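Local atomic coordinates of salicylate 5-hydroxylase, large oxygenase component (Ralstonia sp., PDB entry 7C8Z), a protein that hydroxylates salicylate at ring position 5 to give gentisate, as the oxygenase component of an NADH- and O2-dependent enzyme system with Rieske [2Fe-2S] and mononuclear iron centres. Residues Y64-E74 with G183-E194; R85-I94 with V105-R116. All coordinates share one frame; numbering follows the deposited sequence.

Contact 1: residues Y64-E74 with G183-E194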
# COMPACT_ATOMS: atom_id res chain seq x y z
N TYR A 64 19.21 2.55 -21.75
CA TYR A 64 18.57 2.80 -23.03
C TYR A 64 19.54 3.18 -24.13
O TYR A 64 19.11 3.46 -25.25
CB TYR A 64 17.51 3.90 -22.88
CG TYR A 64 16.46 3.61 -21.83
CD1 TYR A 64 16.11 2.31 -21.50
CD2 TYR A 64 15.80 4.65 -21.19
CE1 TYR A 64 15.14 2.04 -20.55
CE2 TYR A 64 14.82 4.39 -20.23
CZ TYR A 64 14.50 3.09 -19.92
OH TYR A 64 13.53 2.83 -18.97
N ALA A 65 20.85 3.19 -23.86
CA ALA A 65 21.82 3.61 -24.86
C ALA A 65 23.18 3.03 -24.53
O ALA A 65 23.56 2.94 -23.36
CB ALA A 65 21.90 5.14 -24.94
N ASN A 66 23.90 2.62 -25.57
CA ASN A 66 25.31 2.21 -25.50
C ASN A 66 25.53 0.99 -24.61
O ASN A 66 26.66 0.74 -24.18
CB ASN A 66 26.19 3.37 -25.01
CG ASN A 66 26.26 4.51 -26.00
OD1 ASN A 66 25.82 5.62 -25.72
ND2 ASN A 66 26.82 4.24 -27.18
N HIS A 67 24.49 0.21 -24.35
CA HIS A 67 24.64 -0.94 -23.47
C HIS A 67 23.74 -2.07 -23.93
O HIS A 67 22.61 -1.84 -24.35
CB HIS A 67 24.32 -0.59 -22.01
CG HIS A 67 25.31 0.34 -21.39
ND1 HIS A 67 25.18 1.71 -21.45
CD2 HIS A 67 26.45 0.10 -20.71
CE1 HIS A 67 26.20 2.27 -20.83
NE2 HIS A 67 26.99 1.32 -20.37
N TRP A 68 24.25 -3.29 -23.83
CA TRP A 68 23.44 -4.49 -23.96
C TRP A 68 22.87 -4.82 -22.59
O TRP A 68 23.61 -4.89 -21.61
CB TRP A 68 24.25 -5.67 -24.49
CG TRP A 68 24.79 -5.50 -25.87
CD1 TRP A 68 26.05 -5.12 -26.21
CD2 TRP A 68 24.09 -5.73 -27.10
NE1 TRP A 68 26.18 -5.09 -27.58
CE2 TRP A 68 24.99 -5.46 -28.15
CE3 TRP A 68 22.79 -6.13 -27.41
CZ2 TRP A 68 24.63 -5.58 -29.48
CZ3 TRP A 68 22.43 -6.25 -28.74
CH2 TRP A 68 23.35 -5.98 -29.76
N CYS A 69 21.57 -5.04 -22.53
CA CYS A 69 20.91 -5.39 -21.29
C CYS A 69 20.28 -6.77 -21.43
O CYS A 69 19.81 -7.14 -22.51
CB CYS A 69 19.84 -4.36 -20.91
SG CYS A 69 20.52 -2.72 -20.55
N TYR A 70 20.32 -7.53 -20.35
CA TYR A 70 19.88 -8.92 -20.37
C TYR A 70 18.37 -9.00 -20.58
O TYR A 70 17.60 -8.24 -19.99
CB TYR A 70 20.27 -9.59 -19.05
CG TYR A 70 19.80 -11.01 -18.87
CD1 TYR A 70 20.53 -12.08 -19.37
CD2 TYR A 70 18.63 -11.29 -18.17
CE1 TYR A 70 20.11 -13.38 -19.19
CE2 TYR A 70 18.20 -12.59 -18.00
CZ TYR A 70 18.95 -13.63 -18.51
OH TYR A 70 18.54 -14.93 -18.34
N VAL A 71 17.95 -9.91 -21.46
CA VAL A 71 16.53 -10.17 -21.65
C VAL A 71 16.16 -11.64 -21.47
O VAL A 71 14.97 -11.94 -21.29
CB VAL A 71 16.04 -9.67 -23.03
CG1 VAL A 71 16.21 -8.16 -23.14
CG2 VAL A 71 16.74 -10.39 -24.15
N GLY A 72 17.10 -12.58 -21.48
CA GLY A 72 16.71 -13.91 -21.04
C GLY A 72 17.64 -15.01 -21.54
O GLY A 72 18.80 -14.77 -21.84
N LEU A 73 17.08 -16.22 -21.58
CA LEU A 73 17.77 -17.39 -22.08
C LEU A 73 17.03 -17.96 -23.28
O LEU A 73 15.79 -17.90 -23.35
CB LEU A 73 17.88 -18.46 -20.99
CG LEU A 73 18.64 -18.04 -19.74
CD1 LEU A 73 18.89 -19.23 -18.83
CD2 LEU A 73 19.95 -17.38 -20.14
N GLU A 74 17.79 -18.54 -24.21
CA GLU A 74 17.16 -19.14 -25.39
C GLU A 74 16.23 -20.29 -25.00
O GLU A 74 15.19 -20.48 -25.64
CB GLU A 74 18.23 -19.64 -26.36
CG GLU A 74 19.10 -18.54 -26.92
CD GLU A 74 19.66 -18.87 -28.30
OE1 GLU A 74 18.94 -19.50 -29.10
OE2 GLU A 74 20.82 -18.49 -28.58
N GLY A 183 23.57 -19.34 -25.35
CA GLY A 183 22.29 -19.57 -24.74
C GLY A 183 21.71 -18.37 -24.03
O GLY A 183 20.53 -18.40 -23.66
N ALA A 184 22.50 -17.32 -23.81
CA ALA A 184 22.01 -16.11 -23.18
C ALA A 184 21.66 -15.08 -24.25
O ALA A 184 22.26 -15.05 -25.33
CB ALA A 184 23.06 -15.53 -22.23
N VAL A 185 20.67 -14.24 -23.95
CA VAL A 185 20.12 -13.29 -24.90
C VAL A 185 20.11 -11.92 -24.25
O VAL A 185 19.45 -11.73 -23.21
CB VAL A 185 18.70 -13.68 -25.36
CG1 VAL A 185 18.23 -12.76 -26.46
CG2 VAL A 185 18.67 -15.13 -25.82
N PHE A 186 20.83 -10.97 -24.85
CA PHE A 186 20.84 -9.56 -24.51
C PHE A 186 20.18 -8.78 -25.64
O PHE A 186 20.06 -9.26 -26.77
CB PHE A 186 22.27 -9.05 -24.30
CG PHE A 186 22.93 -9.56 -23.05
CD1 PHE A 186 23.23 -10.90 -22.92
CD2 PHE A 186 23.24 -8.70 -22.01
CE1 PHE A 186 23.83 -11.38 -21.77
CE2 PHE A 186 23.84 -9.17 -20.87
CZ PHE A 186 24.13 -10.51 -20.75
N ALA A 187 19.79 -7.55 -25.33
CA ALA A 187 19.17 -6.69 -26.33
C ALA A 187 19.57 -5.25 -26.04
O ALA A 187 20.13 -4.94 -24.99
CB ALA A 187 17.65 -6.85 -26.34
N SER A 188 19.26 -4.38 -26.99
CA SER A 188 19.60 -2.97 -26.83
C SER A 188 18.70 -2.12 -27.70
O SER A 188 18.45 -2.44 -28.86
CB SER A 188 21.07 -2.73 -27.20
OG SER A 188 21.39 -1.35 -27.21
N PHE A 189 18.21 -1.02 -27.12
CA PHE A 189 17.49 -0.03 -27.91
C PHE A 189 18.43 0.67 -28.87
O PHE A 189 18.08 0.91 -30.04
CB PHE A 189 16.81 1.00 -27.00
CG PHE A 189 15.59 0.48 -26.29
CD1 PHE A 189 14.38 0.40 -26.94
CD2 PHE A 189 15.66 0.11 -24.96
CE1 PHE A 189 13.26 -0.06 -26.29
CE2 PHE A 189 14.54 -0.36 -24.30
CZ PHE A 189 13.34 -0.44 -24.97
N ASP A 190 19.63 1.00 -28.40
CA ASP A 190 20.64 1.61 -29.24
C ASP A 190 21.10 0.62 -30.30
O ASP A 190 21.65 -0.44 -29.97
CB ASP A 190 21.82 2.06 -28.38
CG ASP A 190 22.77 2.97 -29.12
OD1 ASP A 190 22.55 3.23 -30.32
OD2 ASP A 190 23.75 3.43 -28.49
N HIS A 191 20.87 0.95 -31.57
CA HIS A 191 21.28 0.09 -32.66
C HIS A 191 22.70 0.38 -33.12
O HIS A 191 23.27 -0.43 -33.87
CB HIS A 191 20.30 0.21 -33.83
CG HIS A 191 19.05 -0.58 -33.63
ND1 HIS A 191 18.93 -1.90 -34.02
CD2 HIS A 191 17.87 -0.26 -33.05
CE1 HIS A 191 17.73 -2.34 -33.71
NE2 HIS A 191 17.07 -1.37 -33.11
N ASP A 192 23.27 1.51 -32.71
CA ASP A 192 24.68 1.81 -32.94
C ASP A 192 25.54 1.40 -31.75
O ASP A 192 26.57 2.04 -31.47
CB ASP A 192 24.86 3.29 -33.26
CG ASP A 192 23.90 3.78 -34.33
OD1 ASP A 192 23.84 3.14 -35.40
OD2 ASP A 192 23.21 4.79 -34.09
N VAL A 193 25.14 0.36 -31.04
CA VAL A 193 25.89 -0.15 -29.91
C VAL A 193 27.01 -1.05 -30.42
O VAL A 193 26.85 -1.74 -31.43
CB VAL A 193 24.96 -0.91 -28.94
CG1 VAL A 193 24.32 -2.10 -29.63
CG2 VAL A 193 25.71 -1.35 -27.69
N GLU A 194 28.15 -1.00 -29.74
CA GLU A 194 29.28 -1.88 -30.00
C GLU A 194 28.80 -3.33 -29.99
O GLU A 194 27.80 -3.64 -29.33
CB GLU A 194 30.36 -1.67 -28.94
CG GLU A 194 29.81 -1.68 -27.52
CD GLU A 194 30.72 -0.99 -26.52
OE1 GLU A 194 31.93 -1.30 -26.51
OE2 GLU A 194 30.21 -0.15 -25.74
O HOH W 1 28.77 1.76 -27.02
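The indole of W68 carries S188 and V193 on one and the same face: S188 CB lies off-centre over the six-membered ring, and V193 CG2 sits over the five-membered ring in a CH-pi contact, 4.1 Å from its centroid. At the indole edge W68 NE1 donates to E194 O (2.8 Å), so a large apolar face packs on aliphatic carbon while the one polar N-H of the buried ring has a backbone acceptor, which is why tryptophan suits the place. Further along, F186 has Y70 CA over one face and the backbone of W68 at its edge. The Y70 ring turns its own edge to the F186 face, with the planes at 84°. Y70 CG is anti to its own backbone N (chi1 176°), a torsion that places one ring face over G72 N.

Between these side chains strands 69-73 and 184-188 pair antiparallel, with C69 and A187 hydrogen-bonded both ways. A classic beta bulge follows, in which V71 N (2.9 Å) and G72 N both donate to V185 O. G72 suits the bulge because its backbone angles would press a CB against the preceding carbonyl. V71 turns its methyls to V185 and A187, with CG1 3.7 Å from A187 CB, and E74 N closes the far end on G183 O.

At the other end N66 N donates to the anti lone pair of D190 OD2 (3.0 Å), while D190 OD1, met from above the carboxylate plane by D192 N, makes an Asx turn. A water joins N66 ND2 to E194 OE2.

Hydrogen bonds join H67 NE2 to Y435 and Y70 OH to T341. Backbone bonds thus fix the register, apolar groups fill the faces, and the polar ends of Y70, on the strand, and H67, in the loop before it, tie this part of the Rieske domain to the catalytic part of the chain.

Contact 2: residues R85-I94 with V105-R116. With FES (Fe2/s2 (inorganic) cluster), chain I.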
# COMPACT_ATOMS: atom_id res chain seq x y z
N ARG A 85 7.84 -12.09 -21.85
CA ARG A 85 7.85 -10.67 -21.57
C ARG A 85 8.86 -10.36 -20.47
O ARG A 85 8.92 -11.07 -19.46
CB ARG A 85 6.45 -10.18 -21.18
CG ARG A 85 6.38 -8.71 -20.74
CD ARG A 85 4.95 -8.22 -20.55
NE ARG A 85 4.24 -8.96 -19.51
CZ ARG A 85 4.25 -8.66 -18.21
NH1 ARG A 85 4.95 -7.63 -17.76
NH2 ARG A 85 3.56 -9.41 -17.36
N THR A 86 9.63 -9.30 -20.66
CA THR A 86 10.63 -8.89 -19.68
C THR A 86 10.76 -7.37 -19.75
O THR A 86 9.91 -6.69 -20.33
CB THR A 86 11.96 -9.62 -19.94
OG1 THR A 86 12.90 -9.33 -18.89
CG2 THR A 86 12.55 -9.20 -21.28
N VAL A 87 11.83 -6.83 -19.17
CA VAL A 87 11.98 -5.39 -19.06
C VAL A 87 13.44 -4.99 -19.30
O VAL A 87 14.36 -5.78 -19.09
CB VAL A 87 11.50 -4.88 -17.68
CG1 VAL A 87 12.58 -5.06 -16.63
CG2 VAL A 87 11.07 -3.42 -17.77
N ILE A 88 13.62 -3.76 -19.76
CA ILE A 88 14.93 -3.13 -19.86
C ILE A 88 14.82 -1.74 -19.24
O ILE A 88 14.07 -0.89 -19.74
CB ILE A 88 15.43 -3.03 -21.32
CG1 ILE A 88 15.75 -4.42 -21.86
CG2 ILE A 88 16.66 -2.14 -21.39
CD1 ILE A 88 16.22 -4.43 -23.29
N GLY A 89 15.55 -1.52 -18.15
CA GLY A 89 15.33 -0.33 -17.36
C GLY A 89 13.94 -0.36 -16.78
O GLY A 89 13.64 -1.17 -15.90
N GLU A 90 13.06 0.51 -17.27
CA GLU A 90 11.65 0.48 -16.90
C GLU A 90 10.75 0.32 -18.11
O GLU A 90 9.55 0.61 -18.03
CB GLU A 90 11.29 1.74 -16.12
CG GLU A 90 12.04 1.88 -14.82
CD GLU A 90 11.44 2.91 -13.91
OE1 GLU A 90 10.40 3.50 -14.29
OE2 GLU A 90 11.98 3.13 -12.80
N ARG A 91 11.29 -0.17 -19.22
CA ARG A 91 10.54 -0.29 -20.46
C ARG A 91 10.27 -1.77 -20.73
O ARG A 91 11.21 -2.56 -20.87
CB ARG A 91 11.30 0.35 -21.62
CG ARG A 91 11.31 1.86 -21.54
CD ARG A 91 12.31 2.47 -22.49
NE ARG A 91 11.84 2.50 -23.86
CZ ARG A 91 12.54 3.02 -24.87
NH1 ARG A 91 13.73 3.55 -24.63
NH2 ARG A 91 12.04 3.01 -26.09
N SER A 92 8.99 -2.13 -20.77
CA SER A 92 8.60 -3.50 -21.05
C SER A 92 8.93 -3.88 -22.49
O SER A 92 8.63 -3.12 -23.42
CB SER A 92 7.10 -3.68 -20.79
OG SER A 92 6.79 -5.04 -20.52
N VAL A 93 9.54 -5.05 -22.67
CA VAL A 93 9.85 -5.58 -23.98
C VAL A 93 9.42 -7.04 -24.03
O VAL A 93 9.14 -7.67 -23.00
CB VAL A 93 11.34 -5.44 -24.35
CG1 VAL A 93 11.70 -3.98 -24.55
CG2 VAL A 93 12.22 -6.08 -23.28
N ILE A 94 9.36 -7.58 -25.24
CA ILE A 94 8.98 -8.96 -25.50
C ILE A 94 10.10 -9.62 -26.30
O ILE A 94 10.53 -9.08 -27.33
CB ILE A 94 7.64 -9.04 -26.26
CG1 ILE A 94 6.59 -8.18 -25.55
CG2 ILE A 94 7.18 -10.49 -26.41
CD1 ILE A 94 5.44 -7.79 -26.43
N VAL A 105 13.35 -9.02 -30.40
CA VAL A 105 13.00 -8.31 -29.17
C VAL A 105 12.36 -6.99 -29.57
O VAL A 105 12.99 -6.16 -30.23
CB VAL A 105 14.22 -8.07 -28.27
CG1 VAL A 105 13.87 -7.06 -27.17
CG2 VAL A 105 14.68 -9.38 -27.66
N VAL A 106 11.10 -6.81 -29.17
CA VAL A 106 10.34 -5.62 -29.53
C VAL A 106 9.84 -4.94 -28.27
O VAL A 106 9.71 -5.55 -27.21
CB VAL A 106 9.17 -5.95 -30.47
CG1 VAL A 106 9.67 -6.65 -31.72
CG2 VAL A 106 8.13 -6.80 -29.74
N GLU A 107 9.54 -3.65 -28.39
CA GLU A 107 9.02 -2.90 -27.25
C GLU A 107 7.53 -3.19 -27.06
O GLU A 107 6.76 -3.19 -28.03
CB GLU A 107 9.26 -1.41 -27.44
CG GLU A 107 8.76 -0.56 -26.29
CD GLU A 107 9.46 0.78 -26.20
OE1 GLU A 107 9.40 1.40 -25.11
OE2 GLU A 107 10.06 1.21 -27.20
N ASN A 108 7.14 -3.42 -25.81
CA ASN A 108 5.76 -3.77 -25.47
C ASN A 108 4.89 -2.53 -25.39
O ASN A 108 4.20 -2.31 -24.39
CB ASN A 108 5.73 -4.53 -24.13
CG ASN A 108 4.37 -5.16 -23.83
OD1 ASN A 108 3.49 -5.21 -24.69
ND2 ASN A 108 4.20 -5.63 -22.61
N VAL A 109 4.92 -1.70 -26.43
CA VAL A 109 4.11 -0.48 -26.51
C VAL A 109 3.50 -0.40 -27.90
O VAL A 109 4.21 -0.56 -28.90
CB VAL A 109 4.95 0.78 -26.22
CG1 VAL A 109 4.10 2.03 -26.40
CG2 VAL A 109 5.53 0.73 -24.82
N CYS A 110 2.20 -0.15 -27.97
CA CYS A 110 1.55 -0.13 -29.26
C CYS A 110 1.82 1.18 -30.00
O CYS A 110 2.12 2.22 -29.40
CB CYS A 110 0.05 -0.32 -29.14
SG CYS A 110 -0.74 -0.08 -30.74
N ALA A 111 1.67 1.13 -31.32
CA ALA A 111 1.94 2.29 -32.16
C ALA A 111 0.74 3.22 -32.27
O ALA A 111 0.93 4.42 -32.52
CB ALA A 111 2.37 1.83 -33.55
N HIS A 112 -0.48 2.71 -32.12
CA HIS A 112 -1.65 3.58 -32.20
C HIS A 112 -1.69 4.58 -31.04
O HIS A 112 -1.42 5.77 -31.23
CB HIS A 112 -2.94 2.75 -32.23
CG HIS A 112 -4.19 3.56 -32.35
ND1 HIS A 112 -5.45 2.98 -32.33
CD2 HIS A 112 -4.39 4.89 -32.50
CE1 HIS A 112 -6.36 3.93 -32.45
NE2 HIS A 112 -5.75 5.09 -32.55
N ARG A 113 -1.98 4.10 -29.83
CA ARG A 113 -2.06 4.99 -28.68
C ARG A 113 -1.23 4.48 -27.51
O ARG A 113 -1.59 4.68 -26.35
CB ARG A 113 -3.51 5.21 -28.26
CG ARG A 113 -4.29 6.13 -29.19
CD ARG A 113 -5.66 6.47 -28.62
NE ARG A 113 -6.72 6.30 -29.62
CZ ARG A 113 -8.00 6.09 -29.32
NH1 ARG A 113 -8.38 6.02 -28.05
NH2 ARG A 113 -8.89 5.95 -30.29
N GLY A 114 -0.11 3.81 -27.81
CA GLY A 114 0.88 3.51 -26.80
C GLY A 114 0.47 2.50 -25.75
O GLY A 114 1.14 2.40 -24.72
N MET A 115 -0.59 1.73 -25.98
CA MET A 115 -1.03 0.77 -24.98
C MET A 115 -0.02 -0.36 -24.83
O MET A 115 0.46 -0.93 -25.81
CB MET A 115 -2.40 0.20 -25.35
CG MET A 115 -2.76 -1.04 -24.55
SD MET A 115 -4.53 -1.26 -24.37
CE MET A 115 -4.72 -2.95 -24.93
N ARG A 116 0.30 -0.69 -23.58
CA ARG A 116 1.15 -1.84 -23.27
C ARG A 116 0.33 -3.11 -23.45
O ARG A 116 -0.36 -3.55 -22.53
CB ARG A 116 1.70 -1.70 -21.86
CG ARG A 116 2.88 -2.59 -21.58
CD ARG A 116 3.07 -2.76 -20.10
NE ARG A 116 3.96 -1.76 -19.54
CZ ARG A 116 4.51 -1.86 -18.33
NH1 ARG A 116 4.22 -2.92 -17.58
NH2 ARG A 116 5.33 -0.91 -17.88
FE1 FES I . -5.44 1.33 -30.42
FE2 FES I . -3.22 -0.75 -29.95
S1 FES I . -4.88 -0.57 -31.36
S2 FES I . -3.78 1.13 -29.01
O HOH W 2 7.68 -1.36 -15.93
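R91 reaches across to E107 along its whole length. CB, CG and CD pass in turn beside E107 OE1, each 4.1 Å from it, and the bend at chi3 (78°) then turns the guanidinium side-on to the carboxylate. R91 NE donates to E107 OE1 (3.0 Å), in the guanidinium plane but from above the carboxylate plane; R91 NH2 donates to E107 OE2 (2.9 Å) from the syn side, 24° out of the carboxylate plane. The guanidinium and carboxylate planes lie 45° apart, so this two-pronged salt bridge is twisted. Arginine suits the place because one group offers two parallel N-H donors, and glutamate answers with two oxygens, which K403 and Q402 of the second subunit also reach.

The backbones form the antiparallel hairpin of strands 91-97 and 103-107 in the Rieske domain, with I94 and V106 hydrogen-bonded in both directions. A type II' turn from I88 to R91 leads in, its G89 at a positive phi that glycine readily accepts. Where the hairpin ends, N108 N donates to S92 O (2.8 Å), and its ND2 makes a weak hydrogen bond to S92 OG; OD1 is held by C118 N. R116 lays one guanidinium face over S92 CB.

Beyond N108 the chain runs into the cluster loop. C110 and H112 belong to the cluster pocket, and H112 ND1 binds iron FE1 at 2.5 Å, alongside H133, while H112 NE2 is hydrogen-bonded to E426 of the second subunit.

In the fold
Both contacts belong to the antiparallel sheet of the Rieske domain, with centres about 15 Å apart. Along the chain, residues 85-94 and 105-116 of contact 2 fall between 64-74 and 183-194 of contact 1, so the strand of the sheet that comes first along the chain is paired with the one that comes last, while the hairpin forms within. The two meet where a probable hydrogen bond joins Y64 OH to E90 N and where R91 makes cation-pi contacts with Y64 and F189. Contact 1 lies on the side toward the catalytic region; contact 2 leads out to the cluster, whose loop faces a second subunit. This is consistent with electron transfer between subunits, as in related Rieske oxygenases.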